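Local coordinates for protein tartronic semialdehyde reductase (PDB 1YB4) that reduces tartronate semialdehyde (2-hydroxy-3-oxopropanoate) to (R)-glycerate, probably with NADH or NADPH as the hydride donor, at residues C262-G274 against D278-A290. Sequence-based numbering, arbitrary orientation.
Sequences CQELFNTCAANGG and DHSAMVQALELMA
The carbonyl O of Cys269 takes two backbone N-H groups on opposite faces of its plane, from Asn272 and Gly274. The bond from Gly274 N to Cys269 O (2.9 Å), with a weak one from Gly273 N to Ala270 O, makes a Schellman motif that ends the helix, Gly273, at positive phi, being the C-prime residue. Thr268 O, one turn before Asn272, accepts a hydrogen bond from Asn272 ND2 (2.7 Å), which helps fix the amide where its ND2 meets Leu288 CD2 at 3.5 Å; Thr268 CG2 touches the same methyl. Cys269 SG sits 3.9 Å from Ala285 CB, where the small alanine lets the backbones come close. Met282, a selenomethionine, sends CG anti to its backbone N (chi1 163°), then bends twice, setting CE 3.4 Å from Leu265 CB. Its SE approaches the Phe266 ring obliquely, 4.8 Å from the centroid and 40° off the normal, a Met-aromatic contact. Farther along, the Leu265 side chain crosses that of Met289, also a selenomethionine, at about a right angle. Thr268 OG1 hydrogen-bonds to Met289 O of a neighbouring subunit. Helix segments 262-271 and 283-290 cross nearly perpendicularly (81°, axes 8.6 Å apart), joining the last two helices of the all-helical C-terminal domain characteristic of the 3-hydroxyisobutyrate dehydrogenase-related family.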
ATOM      1  N   CYS A 262      -5.677  -4.799   2.189  1.00 24.71           N
ATOM      2  CA  CYS A 262      -6.276  -5.990   2.799  1.00 25.27           C
ATOM      3  C   CYS A 262      -7.057  -6.813   1.791  1.00 24.90           C
ATOM      4  O   CYS A 262      -7.014  -8.043   1.820  1.00 21.00           O
ATOM      5  CB  CYS A 262      -7.187  -5.614   3.969  1.00 22.81           C
ATOM      6  SG  CYS A 262      -6.271  -5.389   5.506  1.00 24.79           S
ATOM      7  N   GLN A 263      -7.757  -6.134   0.886  1.00 27.23           N
ATOM      8  CA  GLN A 263      -8.547  -6.832  -0.125  1.00 28.78           C
ATOM      9  C   GLN A 263      -7.594  -7.605  -1.034  1.00 28.38           C
ATOM     10  O   GLN A 263      -7.879  -8.736  -1.430  1.00 28.74           O
ATOM     11  CB  GLN A 263      -9.363  -5.831  -0.951  1.00 31.23           C
ATOM     12  CG  GLN A 263     -10.277  -6.451  -2.015  1.00 29.17           C
ATOM     13  CD  GLN A 263     -11.396  -7.292  -1.409  1.00 33.23           C
ATOM     14  OE1 GLN A 263     -11.148  -8.240  -0.657  1.00 32.11           O
ATOM     15  NE2 GLN A 263     -12.635  -6.946  -1.736  1.00 33.38           N
ATOM     16  N   GLU A 264      -6.453  -7.004  -1.351  1.00 26.82           N
ATOM     17  CA  GLU A 264      -5.474  -7.664  -2.209  1.00 27.27           C
ATOM     18  C   GLU A 264      -4.832  -8.858  -1.505  1.00 27.24           C
ATOM     19  O   GLU A 264      -4.547  -9.877  -2.138  1.00 25.18           O
ATOM     20  CB  GLU A 264      -4.394  -6.669  -2.649  1.00 26.71           C
ATOM     21  CG  GLU A 264      -4.925  -5.538  -3.494  1.00 29.33           C
ATOM     22  CD  GLU A 264      -5.796  -6.031  -4.642  1.00 28.68           C
ATOM     23  OE1 GLU A 264      -5.291  -6.795  -5.492  1.00 30.76           O
ATOM     24  OE2 GLU A 264      -6.988  -5.656  -4.691  1.00 26.89           O
ATOM     25  N   LEU A 265      -4.589  -8.721  -0.204  1.00 26.01           N
ATOM     26  CA  LEU A 265      -4.003  -9.813   0.568  1.00 27.43           C
ATOM     27  C   LEU A 265      -5.000 -10.994   0.598  1.00 26.98           C
ATOM     28  O   LEU A 265      -4.602 -12.163   0.558  1.00 25.18           O
ATOM     29  CB  LEU A 265      -3.664  -9.340   1.987  1.00 23.88           C
ATOM     30  CG  LEU A 265      -2.545  -8.294   2.154  1.00 25.78           C
ATOM     31  CD1 LEU A 265      -2.461  -7.871   3.607  1.00 18.92           C
ATOM     32  CD2 LEU A 265      -1.211  -8.861   1.706  1.00 22.52           C
ATOM     33  N   PHE A 266      -6.294 -10.681   0.658  1.00 27.09           N
ATOM     34  CA  PHE A 266      -7.319 -11.728   0.635  1.00 29.39           C
ATOM     35  C   PHE A 266      -7.270 -12.419  -0.719  1.00 28.51           C
ATOM     36  O   PHE A 266      -7.619 -13.590  -0.837  1.00 30.71           O
ATOM     37  CB  PHE A 266      -8.731 -11.157   0.852  1.00 24.77           C
ATOM     38  CG  PHE A 266      -9.090 -10.942   2.306  1.00 24.27           C
ATOM     39  CD1 PHE A 266      -8.574 -11.771   3.295  1.00 21.09           C
ATOM     40  CD2 PHE A 266      -9.966  -9.921   2.677  1.00 25.63           C
ATOM     41  CE1 PHE A 266      -8.917 -11.588   4.619  1.00 23.34           C
ATOM     42  CE2 PHE A 266     -10.320  -9.725   4.010  1.00 24.77           C
ATOM     43  CZ  PHE A 266      -9.795 -10.559   4.981  1.00 24.98           C
ATOM     44  N   ASN A 267      -6.844 -11.682  -1.743  1.00 29.05           N
ATOM     45  CA  ASN A 267      -6.740 -12.239  -3.082  1.00 27.34           C
ATOM     46  C   ASN A 267      -5.623 -13.266  -3.075  1.00 27.51           C
ATOM     47  O   ASN A 267      -5.693 -14.271  -3.781  1.00 29.95           O
ATOM     48  CB  ASN A 267      -6.440 -11.153  -4.123  1.00 22.82           C
ATOM     49  CG  ASN A 267      -7.671 -10.361  -4.523  1.00 21.51           C
ATOM     50  OD1 ASN A 267      -8.794 -10.805  -4.317  1.00 21.89           O
ATOM     51  ND2 ASN A 267      -7.461  -9.188  -5.117  1.00 20.68           N
ATOM     52  N   THR A 268      -4.589 -13.009  -2.279  1.00 25.83           N
ATOM     53  CA  THR A 268      -3.479 -13.946  -2.172  1.00 25.94           C
ATOM     54  C   THR A 268      -3.968 -15.195  -1.432  1.00 24.92           C
ATOM     55  O   THR A 268      -3.597 -16.306  -1.786  1.00 22.89           O
ATOM     56  CB  THR A 268      -2.261 -13.280  -1.456  1.00 29.66           C
ATOM     57  OG1 THR A 268      -1.673 -12.316  -2.341  1.00 30.76           O
ATOM     58  CG2 THR A 268      -1.188 -14.307  -1.085  1.00 28.16           C
ATOM     59  N   CYS A 269      -4.832 -15.023  -0.436  1.00 24.31           N
ATOM     60  CA  CYS A 269      -5.361 -16.182   0.277  1.00 27.78           C
ATOM     61  C   CYS A 269      -6.190 -17.046  -0.699  1.00 30.64           C
ATOM     62  O   CYS A 269      -5.933 -18.253  -0.856  1.00 30.68           O
ATOM     63  CB  CYS A 269      -6.237 -15.752   1.461  1.00 27.09           C
ATOM     64  SG  CYS A 269      -5.372 -14.845   2.800  1.00 30.42           S
ATOM     65  N   ALA A 270      -7.167 -16.433  -1.364  1.00 29.81           N
ATOM     66  CA  ALA A 270      -8.002 -17.163  -2.319  1.00 30.82           C
ATOM     67  C   ALA A 270      -7.114 -17.864  -3.326  1.00 29.14           C
ATOM     68  O   ALA A 270      -7.377 -18.990  -3.706  1.00 34.07           O
ATOM     69  CB  ALA A 270      -8.952 -16.215  -3.037  1.00 33.12           C
ATOM     70  N   ALA A 271      -6.044 -17.203  -3.736  1.00 28.00           N
ATOM     71  CA  ALA A 271      -5.120 -17.779  -4.701  1.00 29.91           C
ATOM     72  C   ALA A 271      -4.404 -18.990  -4.143  1.00 32.42           C
ATOM     73  O   ALA A 271      -3.835 -19.784  -4.886  1.00 33.03           O
ATOM     74  CB  ALA A 271      -4.094 -16.746  -5.116  1.00 27.93           C
ATOM     75  N   ASN A 272      -4.421 -19.127  -2.824  1.00 36.05           N
ATOM     76  CA  ASN A 272      -3.736 -20.234  -2.185  1.00 36.75           C
ATOM     77  C   ASN A 272      -4.656 -21.049  -1.277  1.00 38.15           C
ATOM     78  O   ASN A 272      -4.259 -21.480  -0.197  1.00 38.29           O
ATOM     79  CB  ASN A 272      -2.515 -19.695  -1.419  1.00 34.85           C
ATOM     80  CG  ASN A 272      -1.454 -19.083  -2.353  1.00 36.02           C
ATOM     81  OD1 ASN A 272      -0.626 -19.793  -2.926  1.00 36.37           O
ATOM     82  ND2 ASN A 272      -1.493 -17.762  -2.518  1.00 33.96           N
ATOM     83  N   GLY A 273      -5.890 -21.250  -1.739  1.00 40.12           N
ATOM     84  CA  GLY A 273      -6.871 -22.040  -1.007  1.00 41.40           C
ATOM     85  C   GLY A 273      -7.308 -21.577   0.373  1.00 41.81           C
ATOM     86  O   GLY A 273      -7.432 -22.392   1.291  1.00 43.23           O
ATOM     87  N   GLY A 274      -7.550 -20.278   0.524  1.00 40.11           N
ATOM     88  CA  GLY A 274      -7.982 -19.752   1.803  1.00 34.24           C
ATOM     89  C   GLY A 274      -9.370 -19.147   1.718  1.00 33.62           C
ATOM     90  O   GLY A 274      -9.920 -18.715   2.727  1.00 35.70           O
ATOM     91  N   ASP A 278     -11.555 -19.386   7.780  1.00 33.45           N
ATOM     92  CA  ASP A 278     -11.880 -18.289   8.680  1.00 34.06           C
ATOM     93  C   ASP A 278     -10.975 -17.111   8.320  1.00 34.42           C
ATOM     94  O   ASP A 278      -9.791 -17.306   8.062  1.00 33.09           O
ATOM     95  CB  ASP A 278     -11.618 -18.711  10.120  1.00 33.38           C
ATOM     96  CG  ASP A 278     -11.987 -17.639  11.107  1.00 36.34           C
ATOM     97  OD1 ASP A 278     -13.191 -17.332  11.213  1.00 39.92           O
ATOM     98  OD2 ASP A 278     -11.077 -17.096  11.774  1.00 37.19           O
ATOM     99  N   HIS A 279     -11.511 -15.891   8.311  1.00 33.52           N
ATOM    100  CA  HIS A 279     -10.678 -14.761   7.935  1.00 33.97           C
ATOM    101  C   HIS A 279      -9.428 -14.595   8.791  1.00 36.18           C
ATOM    102  O   HIS A 279      -8.593 -13.719   8.524  1.00 35.80           O
ATOM    103  CB  HIS A 279     -11.491 -13.461   7.891  1.00 35.07           C
ATOM    104  CG  HIS A 279     -12.295 -13.190   9.122  1.00 35.22           C
ATOM    105  ND1 HIS A 279     -13.133 -12.101   9.230  1.00 33.74           N
ATOM    106  CD2 HIS A 279     -12.357 -13.831  10.311  1.00 34.57           C
ATOM    107  CE1 HIS A 279     -13.672 -12.078  10.434  1.00 33.11           C
ATOM    108  NE2 HIS A 279     -13.218 -13.116  11.112  1.00 35.71           N
ATOM    109  N   SER A 280      -9.286 -15.439   9.811  1.00 33.44           N
ATOM    110  CA  SER A 280      -8.097 -15.392  10.649  1.00 31.61           C
ATOM    111  C   SER A 280      -6.998 -16.043   9.809  1.00 29.43           C
ATOM    112  O   SER A 280      -5.807 -15.917  10.095  1.00 31.56           O
ATOM    113  CB  SER A 280      -8.316 -16.169  11.956  1.00 34.50           C
ATOM    114  OG  SER A 280      -8.669 -17.518  11.701  1.00 38.42           O
ATOM    115  N   ALA A 281      -7.419 -16.729   8.753  1.00 25.96           N
ATOM    116  CA  ALA A 281      -6.503 -17.384   7.833  1.00 26.63           C
ATOM    117  C   ALA A 281      -5.657 -16.348   7.080  1.00 28.98           C
ATOM    118  O   ALA A 281      -4.733 -16.686   6.329  1.00 29.02           O
ATOM    119  CB  ALA A 281      -7.287 -18.225   6.857  1.00 26.61           C
HETATM  120  N   MSE A 282      -6.006 -15.085   7.280  1.00 28.59           N
HETATM  121  CA  MSE A 282      -5.302 -13.963   6.683  1.00 31.20           C
HETATM  122  C   MSE A 282      -3.807 -14.114   6.889  1.00 30.67           C
HETATM  123  O   MSE A 282      -3.021 -13.853   5.985  1.00 32.53           O
HETATM  124  CB  MSE A 282      -5.772 -12.661   7.348  1.00 37.76           C
HETATM  125  CG  MSE A 282      -4.878 -11.447   7.148  1.00 42.97           C
HETATM  126 SE   MSE A 282      -4.950 -10.764   5.350  1.00 56.35          SE
HETATM  127  CE  MSE A 282      -3.228 -11.294   4.766  1.00 53.78           C
ATOM    128  N   VAL A 283      -3.427 -14.544   8.089  1.00 29.93           N
ATOM    129  CA  VAL A 283      -2.029 -14.690   8.469  1.00 27.13           C
ATOM    130  C   VAL A 283      -1.209 -15.471   7.469  1.00 26.78           C
ATOM    131  O   VAL A 283      -0.010 -15.229   7.300  1.00 29.90           O
ATOM    132  CB  VAL A 283      -1.905 -15.344   9.877  1.00 27.01           C
ATOM    133  CG1 VAL A 283      -2.506 -16.733   9.861  1.00 25.27           C
ATOM    134  CG2 VAL A 283      -0.442 -15.377  10.325  1.00 23.69           C
ATOM    135  N   GLN A 284      -1.851 -16.403   6.788  1.00 29.07           N
ATOM    136  CA  GLN A 284      -1.139 -17.215   5.810  1.00 31.09           C
ATOM    137  C   GLN A 284      -0.562 -16.376   4.671  1.00 28.18           C
ATOM    138  O   GLN A 284       0.473 -16.723   4.106  1.00 25.76           O
ATOM    139  CB  GLN A 284      -2.066 -18.298   5.247  1.00 34.93           C
ATOM    140  CG  GLN A 284      -2.540 -19.286   6.302  1.00 39.30           C
ATOM    141  CD  GLN A 284      -3.217 -20.502   5.703  1.00 42.18           C
ATOM    142  OE1 GLN A 284      -4.302 -20.407   5.127  1.00 47.15           O
ATOM    143  NE2 GLN A 284      -2.570 -21.654   5.827  1.00 43.57           N
ATOM    144  N   ALA A 285      -1.227 -15.272   4.339  1.00 26.77           N
ATOM    145  CA  ALA A 285      -0.752 -14.422   3.259  1.00 26.98           C
ATOM    146  C   ALA A 285       0.586 -13.820   3.610  1.00 27.01           C
ATOM    147  O   ALA A 285       1.486 -13.780   2.779  1.00 26.64           O
ATOM    148  CB  ALA A 285      -1.748 -13.336   2.964  1.00 28.79           C
ATOM    149  N   LEU A 286       0.728 -13.351   4.844  1.00 27.88           N
ATOM    150  CA  LEU A 286       1.999 -12.776   5.246  1.00 28.50           C
ATOM    151  C   LEU A 286       3.053 -13.855   5.488  1.00 29.77           C
ATOM    152  O   LEU A 286       4.250 -13.614   5.315  1.00 28.25           O
ATOM    153  CB  LEU A 286       1.818 -11.890   6.473  1.00 26.75           C
ATOM    154  CG  LEU A 286       1.003 -10.676   6.030  1.00 26.21           C
ATOM    155  CD1 LEU A 286      -0.461 -10.966   6.185  1.00 23.82           C
ATOM    156  CD2 LEU A 286       1.375  -9.499   6.835  1.00 27.36           C
ATOM    157  N   GLU A 287       2.617 -15.050   5.883  1.00 32.37           N
ATOM    158  CA  GLU A 287       3.573 -16.135   6.092  1.00 31.82           C
ATOM    159  C   GLU A 287       4.172 -16.444   4.725  1.00 30.54           C
ATOM    160  O   GLU A 287       5.375 -16.622   4.596  1.00 30.85           O
ATOM    161  CB  GLU A 287       2.888 -17.377   6.672  1.00 29.19           C
ATOM    162  CG  GLU A 287       2.435 -17.202   8.113  1.00 32.53           C
ATOM    163  CD  GLU A 287       1.620 -18.379   8.616  1.00 32.52           C
ATOM    164  OE1 GLU A 287       0.793 -18.893   7.837  1.00 34.26           O
ATOM    165  OE2 GLU A 287       1.787 -18.780   9.786  1.00 30.07           O
ATOM    166  N   LEU A 288       3.327 -16.477   3.699  1.00 30.89           N
ATOM    167  CA  LEU A 288       3.775 -16.760   2.334  1.00 30.32           C
ATOM    168  C   LEU A 288       4.777 -15.702   1.857  1.00 32.72           C
ATOM    169  O   LEU A 288       5.833 -16.027   1.294  1.00 29.88           O
ATOM    170  CB  LEU A 288       2.565 -16.782   1.392  1.00 27.78           C
ATOM    171  CG  LEU A 288       2.810 -17.089  -0.088  1.00 31.07           C
ATOM    172  CD1 LEU A 288       3.412 -18.462  -0.220  1.00 31.32           C
ATOM    173  CD2 LEU A 288       1.501 -17.025  -0.866  1.00 29.99           C
HETATM  174  N   MSE A 289       4.431 -14.439   2.102  1.00 31.95           N
HETATM  175  CA  MSE A 289       5.248 -13.312   1.691  1.00 32.52           C
HETATM  176  C   MSE A 289       6.555 -13.164   2.465  1.00 31.86           C
HETATM  177  O   MSE A 289       7.423 -12.380   2.079  1.00 34.84           O
HETATM  178  CB  MSE A 289       4.406 -12.034   1.780  1.00 36.96           C
HETATM  179  CG  MSE A 289       3.257 -12.007   0.756  1.00 42.42           C
HETATM  180 SE   MSE A 289       1.674 -10.983   1.248  1.00 50.61          SE
HETATM  181  CE  MSE A 289       2.291  -9.224   0.707  1.00 50.41           C
ATOM    182  N   ALA A 290       6.703 -13.929   3.540  1.00 27.79           N
ATOM    183  CA  ALA A 290       7.902 -13.875   4.353  1.00 26.42           C
ATOM    184  C   ALA A 290       8.592 -15.230   4.354  1.00 28.18           C
ATOM    185  O   ALA A 290       9.732 -15.356   4.813  1.00 29.34           O
ATOM    186  CB  ALA A 290       7.543 -13.478   5.774  1.00 25.70           C
TER